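Local structure of Lic12234 (4TZH) at residues A[1-4]-A[5-8]; A[80-83]-A[84-87]; A[178-182]-A[183-187]. The protein is of unknown function but probably serves as a leucine-rich repeat binding scaffold and may act as a virulence factor. All blocks are in the same frame, centred on the assembly; numbering follows the deposited sequence.

Interaction 1: A[1-4]-A[5-8]; sequences PKEV and IIHK. With ZN (zinc ion), chain D.
OE2 of E3 is gripped by two N-H groups, the ring of H7 four residues on and the backbone of I22. The imidazole gives its ND1 proton to this oxygen, H7 ND1 to E3 OE2 measuring 2.8 Å with 153° at the hydrogen. The oxygen lies almost in the ring plane of H7, whereas ND1 meets it from above the carboxylate plane, 49° out of it; the two flat groups are well tilted against each other. E3 reaches the ring with its chain extended, CG anti to the backbone N (chi1 -177°), and passes I5 on the way, E3 CG standing 3.5 Å from I5 O. Across the bend, one water joins V4 O, to which it donates at 2.7 Å, to I6 N, from which it accepts at 3.1 Å. OE1 of E3 takes the N-H of Q21, and backbone bonds join H7 to I22 and D24, pinning the loop at H7 to strand 22-24, an edge strand of the repeat sheet. At the far side of the imidazole, H7 NE2 binds a zinc ion at 2.1 Å, which also holds a water and a further ligand from elsewhere in the structure. With ND1 protonated and NE2 given to the metal, the ring's tautomer and rotation are both fixed; the carboxylate is a second-shell group that orients the histidine and would probably make it a stronger zinc donor.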
loop_
_atom_site.group_PDB
_atom_site.type_symbol
_atom_site.label_atom_id
_atom_site.label_comp_id
_atom_site.label_asym_id
_atom_site.label_seq_id
_atom_site.Cartn_x
_atom_site.Cartn_y
_atom_site.Cartn_z
ATOM N N PRO A 1 -20.816 8.109 -11.949
ATOM C CA PRO A 1 -21.405 8.677 -10.732
ATOM C C PRO A 1 -20.585 8.379 -9.479
ATOM O O PRO A 1 -20.398 7.221 -9.102
ATOM C CB PRO A 1 -22.810 8.059 -10.695
ATOM C CG PRO A 1 -23.073 7.552 -12.116
ATOM C CD PRO A 1 -21.853 7.827 -12.958
ATOM N N LYS A 2 -20.069 9.433 -8.850
ATOM C CA LYS A 2 -19.259 9.294 -7.648
ATOM C C LYS A 2 -20.123 9.412 -6.393
ATOM O O LYS A 2 -21.170 10.069 -6.382
ATOM C CB LYS A 2 -18.081 10.297 -7.625
ATOM C CG LYS A 2 -17.072 10.161 -8.780
ATOM C CD LYS A 2 -16.216 8.898 -8.703
ATOM C CE LYS A 2 -15.223 8.818 -9.837
ATOM N NZ LYS A 2 -14.317 7.649 -9.683
ATOM N N GLU A 3 -19.667 8.751 -5.333
ATOM C CA GLU A 3 -20.325 8.770 -4.052
ATOM C C GLU A 3 -19.748 9.926 -3.221
ATOM O O GLU A 3 -18.529 10.001 -3.010
ATOM C CB GLU A 3 -20.052 7.405 -3.382
ATOM C CG GLU A 3 -20.729 7.195 -2.038
ATOM C CD GLU A 3 -20.668 5.744 -1.619
ATOM O OE1 GLU A 3 -21.298 4.886 -2.284
ATOM O OE2 GLU A 3 -20.012 5.478 -0.594
ATOM N N VAL A 4 -20.631 10.832 -2.779
ATOM C CA VAL A 4 -20.270 12.008 -1.968
ATOM C C VAL A 4 -20.676 11.859 -0.500
ATOM O O VAL A 4 -20.026 12.461 0.362
ATOM C CB VAL A 4 -20.749 13.341 -2.581
ATOM C CG1 VAL A 4 -20.092 13.564 -3.939
ATOM C CG2 VAL A 4 -22.275 13.390 -2.696
ATOM N N ILE A 5 -21.729 11.057 -0.209
ATOM C CA ILE A 5 -22.145 10.727 1.150
ATOM C C ILE A 5 -21.649 9.324 1.342
ATOM O O ILE A 5 -22.272 8.354 0.863
ATOM C CB ILE A 5 -23.667 10.818 1.376
ATOM C CG1 ILE A 5 -24.227 12.147 0.906
ATOM C CG2 ILE A 5 -24.003 10.500 2.841
ATOM C CD1 ILE A 5 -23.636 13.292 1.411
ATOM N N ILE A 6 -20.496 9.192 1.983
ATOM C CA ILE A 6 -19.853 7.890 2.069
ATOM C C ILE A 6 -20.453 6.995 3.131
ATOM O O ILE A 6 -21.248 7.443 3.957
ATOM C CB ILE A 6 -18.350 8.003 2.197
ATOM C CG1 ILE A 6 -17.944 8.549 3.559
ATOM C CG2 ILE A 6 -17.781 8.872 1.034
ATOM C CD1 ILE A 6 -16.485 8.276 3.842
ATOM N N HIS A 7 -20.128 5.725 3.060
ATOM C CA HIS A 7 -20.660 4.756 4.013
ATOM C C HIS A 7 -19.703 4.634 5.183
ATOM O O HIS A 7 -18.500 4.439 4.969
ATOM C CB HIS A 7 -20.862 3.422 3.293
ATOM C CG HIS A 7 -21.971 3.473 2.321
ATOM N ND1 HIS A 7 -21.821 4.008 1.042
ATOM C CD2 HIS A 7 -23.247 3.126 2.510
ATOM C CE1 HIS A 7 -23.038 3.966 0.509
ATOM N NE2 HIS A 7 -23.932 3.470 1.358
ATOM N N LYS A 8 -20.207 4.688 6.417
ATOM C CA LYS A 8 -19.341 4.634 7.594
ATOM C C LYS A 8 -19.688 3.476 8.506
ATOM O O LYS A 8 -19.093 3.348 9.583
ATOM C CB LYS A 8 -19.441 5.966 8.362
ATOM C CG LYS A 8 -18.855 7.151 7.592
ATOM C CD LYS A 8 -19.029 8.434 8.383
ATOM C CE LYS A 8 -17.827 9.333 8.333
ATOM N NZ LYS A 8 -17.760 10.214 9.533
HETATM ZN ZN ZN D . -26.003 3.528 1.374
HETATM O O HOH W 1 -19.279 11.864 2.883
HETATM O O HOH W 2 -26.604 1.732 2.189
#

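Interaction 2: A[80-83]-A[84-87]; sequences PKEI and QKLK. With ZN (zinc ion), chain F.
E82 and K85 lie side by side on one flank of a short 3-10 turn, their chains pointing the same way and meeting through carbon: E82 CG is 3.8 Å from K85 CE. E82 bends at chi2 (81°), which carries its carboxylate off toward a zinc ion. Both oxygens hold the metal, E82 OE1 at 2.1 Å and E82 OE2 at 2.4 Å, and E58 completes the protein's share of the site. K85, bent at chi3 (-79°), lays its CE against CB and CG of E82, but its ammonium forms no ion pair with the carboxylate: K85 NZ stays 5.4 Å from E82 OE2. Q84 has its CG wedged between its own backbone N and carbonyl carbon, and the extended chain beyond runs past the carbonyl of K81, Q84 CG lying 3.3 Å from K81 O. That carbonyl accepts the N-H of Q84 at 3.0 Å (K81 O to Q84 N), and the same i to i+3 pattern recurs from E82 to K85 and from I83 to L86. K81 sends its ammonium to E105 and K87 to E110. The turn lies on the convex side of the leucine-rich repeat solenoid, between strands 68-70 and 91-93, with I83 and L86 buried in the interior.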
loop_
_atom_site.group_PDB
_atom_site.type_symbol
_atom_site.label_atom_id
_atom_site.label_comp_id
_atom_site.label_asym_id
_atom_site.label_seq_id
_atom_site.Cartn_x
_atom_site.Cartn_y
_atom_site.Cartn_z
ATOM N N PRO A 80 -2.519 -11.480 3.061
ATOM C CA PRO A 80 -2.844 -12.740 2.377
ATOM C C PRO A 80 -2.376 -12.639 0.921
ATOM O O PRO A 80 -2.306 -11.528 0.367
ATOM C CB PRO A 80 -4.378 -12.750 2.421
ATOM C CG PRO A 80 -4.788 -11.289 2.442
ATOM C CD PRO A 80 -3.716 -10.644 3.289
ATOM N N LYS A 81 -2.136 -13.766 0.268
ATOM C CA LYS A 81 -1.735 -13.723 -1.137
ATOM C C LYS A 81 -2.814 -13.078 -2.019
ATOM O O LYS A 81 -2.498 -12.544 -3.081
ATOM C CB LYS A 81 -1.449 -15.143 -1.651
ATOM C CG LYS A 81 -0.127 -15.672 -1.133
ATOM C CD LYS A 81 0.285 -16.914 -1.903
ATOM C CE LYS A 81 1.586 -17.436 -1.391
ATOM N NZ LYS A 81 2.760 -16.613 -1.806
ATOM N N GLU A 82 -4.099 -13.130 -1.575
ATOM C CA GLU A 82 -5.214 -12.595 -2.347
ATOM C C GLU A 82 -5.109 -11.089 -2.624
ATOM O O GLU A 82 -5.844 -10.590 -3.481
ATOM C CB GLU A 82 -6.560 -12.944 -1.695
ATOM C CG GLU A 82 -6.943 -14.420 -1.839
ATOM C CD GLU A 82 -6.335 -15.439 -0.879
ATOM O OE1 GLU A 82 -5.458 -15.082 -0.058
ATOM O OE2 GLU A 82 -6.809 -16.598 -0.924
ATOM N N ILE A 83 -4.183 -10.379 -1.957
ATOM C CA ILE A 83 -3.981 -8.965 -2.303
ATOM C C ILE A 83 -3.581 -8.823 -3.772
ATOM O O ILE A 83 -3.823 -7.777 -4.372
ATOM C CB ILE A 83 -2.960 -8.256 -1.377
ATOM C CG1 ILE A 83 -1.525 -8.848 -1.454
ATOM C CG2 ILE A 83 -3.466 -8.232 0.041
ATOM C CD1 ILE A 83 -0.376 -7.863 -0.971
ATOM N N GLN A 84 -2.996 -9.864 -4.369
ATOM C CA GLN A 84 -2.592 -9.786 -5.765
ATOM C C GLN A 84 -3.757 -9.570 -6.722
ATOM O O GLN A 84 -3.520 -9.194 -7.869
ATOM C CB GLN A 84 -1.774 -11.014 -6.170
ATOM C CG GLN A 84 -2.615 -12.249 -6.336
ATOM C CD GLN A 84 -1.742 -13.459 -6.512
ATOM O OE1 GLN A 84 -0.769 -13.454 -7.269
ATOM N NE2 GLN A 84 -2.047 -14.472 -5.756
ATOM N N LYS A 85 -5.019 -9.852 -6.276
ATOM C CA LYS A 85 -6.177 -9.681 -7.132
ATOM C C LYS A 85 -6.626 -8.226 -7.213
ATOM O O LYS A 85 -7.524 -7.922 -8.002
ATOM C CB LYS A 85 -7.333 -10.571 -6.650
ATOM C CG LYS A 85 -6.969 -12.056 -6.722
ATOM C CD LYS A 85 -8.184 -12.958 -6.526
ATOM C CE LYS A 85 -8.571 -13.102 -5.069
ATOM N NZ LYS A 85 -9.618 -14.143 -4.849
ATOM N N LEU A 86 -6.009 -7.315 -6.431
ATOM C CA LEU A 86 -6.393 -5.900 -6.444
ATOM C C LEU A 86 -5.739 -5.181 -7.612
ATOM O O LEU A 86 -4.946 -4.258 -7.446
ATOM C CB LEU A 86 -6.065 -5.265 -5.086
ATOM C CG LEU A 86 -6.705 -5.951 -3.884
ATOM C CD1 LEU A 86 -6.282 -5.259 -2.587
ATOM C CD2 LEU A 86 -8.250 -5.998 -4.001
ATOM N N LYS A 87 -6.105 -5.634 -8.835
ATOM C CA LYS A 87 -5.495 -5.138 -10.066
ATOM C C LYS A 87 -5.884 -3.750 -10.470
ATOM O O LYS A 87 -5.278 -3.195 -11.401
ATOM C CB LYS A 87 -5.782 -6.105 -11.242
ATOM C CG LYS A 87 -5.384 -7.546 -10.994
ATOM C CD LYS A 87 -3.887 -7.682 -10.923
ATOM C CE LYS A 87 -3.464 -9.115 -11.051
ATOM N NZ LYS A 87 -2.060 -9.263 -10.608
HETATM ZN ZN ZN F . -5.020 -16.983 0.625
#

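Interaction 3: A[178-182]-A[183-187]; sequences KLFRN and QEITI. With ZN (zinc ion), chain G.
From the end of helix 173-179 the backbone turns at F180 to N182, takes an extended conformation at Q183 and enters strand 186-188, so that the second segment doubles back beside the first. A water bridges the bend, lying 2.9 Å from F180 O and 2.8 Å from Q183 O. Three side chains of the returning segment gather round the F180 ring. I185 lies over one face in a CH-pi contact: its CD1 sits 3.8 Å from the F180 ring centroid, 11° off the normal and hence nearly over the centre. The extended I185 chain, with CG1 anti to the backbone N (chi1 -171°), brings that methyl over the ring. I187, two residues along, meets the ring obliquely, I187 CD1 lying 3.9 Å from F180 CD2. The helix and strand belong to a beta-alpha-beta unit starting at strand 160-162, the last crossover of the leucine-rich repeat solenoid, and strand 186-188 ends its parallel sheet. F180 also touches L161 and I187 packs on I176, apolar fill between helix and sheet. Q183 runs alongside F180 in the same direction, its amide turned almost perpendicular to the ring (88°). Q183 OE1 stands in the ring plane at the edge, 3.7 Å from F180 CD1, while NE2 turns to the carbonyls of L158 and L155, which hold the amide to the previous loop. E184 turns its CB away from the first segment, and its OE1 binds a zinc ion at a long 2.6 Å.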
loop_
_atom_site.group_PDB
_atom_site.type_symbol
_atom_site.label_atom_id
_atom_site.label_comp_id
_atom_site.label_asym_id
_atom_site.label_seq_id
_atom_site.Cartn_x
_atom_site.Cartn_y
_atom_site.Cartn_z
ATOM N N LYS A 178 22.480 6.024 -9.383
ATOM C CA LYS A 178 22.874 5.300 -10.592
ATOM C C LYS A 178 21.779 4.354 -11.096
ATOM O O LYS A 178 21.674 4.156 -12.307
ATOM C CB LYS A 178 24.179 4.526 -10.368
ATOM C CG LYS A 178 25.419 5.263 -10.852
ATOM C CD LYS A 178 26.702 4.464 -10.608
ATOM C CE LYS A 178 27.393 4.051 -11.895
ATOM N NZ LYS A 178 28.507 3.095 -11.653
ATOM N N LEU A 179 20.920 3.814 -10.189
ATOM C CA LEU A 179 19.833 2.927 -10.618
ATOM C C LEU A 179 18.861 3.633 -11.567
ATOM O O LEU A 179 18.232 2.973 -12.404
ATOM C CB LEU A 179 19.039 2.364 -9.421
ATOM C CG LEU A 179 19.786 1.544 -8.368
ATOM C CD1 LEU A 179 18.851 1.191 -7.234
ATOM C CD2 LEU A 179 20.404 0.264 -8.986
ATOM N N PHE A 180 18.739 4.967 -11.429
ATOM C CA PHE A 180 17.815 5.811 -12.206
ATOM C C PHE A 180 18.563 6.855 -13.034
ATOM O O PHE A 180 18.035 7.955 -13.252
ATOM C CB PHE A 180 16.894 6.557 -11.248
ATOM C CG PHE A 180 16.141 5.679 -10.286
ATOM C CD1 PHE A 180 14.940 5.090 -10.654
ATOM C CD2 PHE A 180 16.619 5.465 -9.003
ATOM C CE1 PHE A 180 14.220 4.315 -9.741
ATOM C CE2 PHE A 180 15.920 4.665 -8.107
ATOM C CZ PHE A 180 14.718 4.104 -8.479
ATOM N N ARG A 181 19.785 6.516 -13.469
ATOM C CA ARG A 181 20.716 7.381 -14.194
ATOM C C ARG A 181 20.061 8.428 -15.106
ATOM O O ARG A 181 20.215 9.617 -14.836
ATOM C CB ARG A 181 21.753 6.549 -14.977
ATOM C CG ARG A 181 23.018 7.330 -15.327
ATOM C CD ARG A 181 24.025 6.474 -16.062
ATOM N NE ARG A 181 25.163 7.264 -16.535
ATOM C CZ ARG A 181 26.259 6.748 -17.084
ATOM N NH1 ARG A 181 26.381 5.434 -17.232
ATOM N NH2 ARG A 181 27.242 7.542 -17.485
ATOM N N ASN A 182 19.347 8.011 -16.162
ATOM C CA ASN A 182 18.773 8.960 -17.126
ATOM C C ASN A 182 17.450 9.588 -16.706
ATOM O O ASN A 182 17.202 10.761 -16.995
ATOM C CB ASN A 182 18.628 8.312 -18.510
ATOM C CG ASN A 182 19.902 7.707 -19.059
ATOM O OD1 ASN A 182 20.953 8.357 -19.151
ATOM N ND2 ASN A 182 19.828 6.443 -19.451
ATOM N N GLN A 183 16.602 8.785 -16.051
ATOM C CA GLN A 183 15.247 9.065 -15.605
ATOM C C GLN A 183 15.006 10.364 -14.827
ATOM O O GLN A 183 15.832 10.756 -13.996
ATOM C CB GLN A 183 14.815 7.888 -14.749
ATOM C CG GLN A 183 13.332 7.821 -14.440
ATOM C CD GLN A 183 13.052 6.526 -13.747
ATOM O OE1 GLN A 183 13.581 5.471 -14.118
ATOM N NE2 GLN A 183 12.230 6.591 -12.725
ATOM N N GLU A 184 13.831 10.989 -15.075
ATOM C CA GLU A 184 13.332 12.167 -14.374
ATOM C C GLU A 184 12.845 11.656 -12.999
ATOM O O GLU A 184 11.909 10.859 -12.943
ATOM C CB GLU A 184 12.139 12.732 -15.148
ATOM C CG GLU A 184 11.580 14.077 -14.722
ATOM C CD GLU A 184 10.841 14.767 -15.855
ATOM O OE1 GLU A 184 9.597 14.648 -15.921
ATOM O OE2 GLU A 184 11.519 15.361 -16.724
ATOM N N ILE A 185 13.531 12.041 -11.928
ATOM C CA ILE A 185 13.184 11.603 -10.572
ATOM C C ILE A 185 13.861 12.526 -9.576
ATOM O O ILE A 185 14.957 13.036 -9.845
ATOM C CB ILE A 185 13.641 10.120 -10.327
ATOM C CG1 ILE A 185 13.099 9.559 -8.991
ATOM C CG2 ILE A 185 15.166 9.929 -10.448
ATOM C CD1 ILE A 185 13.317 8.014 -8.823
ATOM N N THR A 186 13.236 12.715 -8.433
ATOM C CA THR A 186 13.899 13.337 -7.301
ATOM C C THR A 186 14.022 12.254 -6.216
ATOM O O THR A 186 13.049 11.541 -5.924
ATOM C CB THR A 186 13.251 14.646 -6.831
ATOM O OG1 THR A 186 14.062 15.131 -5.760
ATOM C CG2 THR A 186 11.821 14.475 -6.368
ATOM N N ILE A 187 15.207 12.128 -5.662
ATOM C CA ILE A 187 15.503 11.146 -4.640
ATOM C C ILE A 187 15.800 11.900 -3.363
ATOM O O ILE A 187 16.665 12.789 -3.351
ATOM C CB ILE A 187 16.663 10.228 -5.089
ATOM C CG1 ILE A 187 16.231 9.445 -6.364
ATOM C CG2 ILE A 187 17.001 9.238 -3.964
ATOM C CD1 ILE A 187 17.377 8.720 -7.083
HETATM ZN ZN ZN G . 9.053 17.169 -15.984
HETATM O O HOH W 3 18.199 10.747 -12.516
#

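Overall arrangement
Interaction 1 closes a bend at the very N terminus, where residues 1-8 precede helix 10-13 in the chain and are bonded at H7 to strand 22-24, the first edge of the parallel sheet. The chain then coils through successive repeats to interaction 2, a 3-10 turn within the connection from strand 68-70 to 91-93, its centre about 24 Å from that of interaction 1. Interaction 3 closes the reversal between helix 173-179 and the last strand, 186-188, its centre about 29 Å from that of interaction 2 and 39 Å from that of interaction 1. The three follow in series, none nesting or crossing, and thus mark the two ends and the middle of the solenoid, each with its own zinc ion.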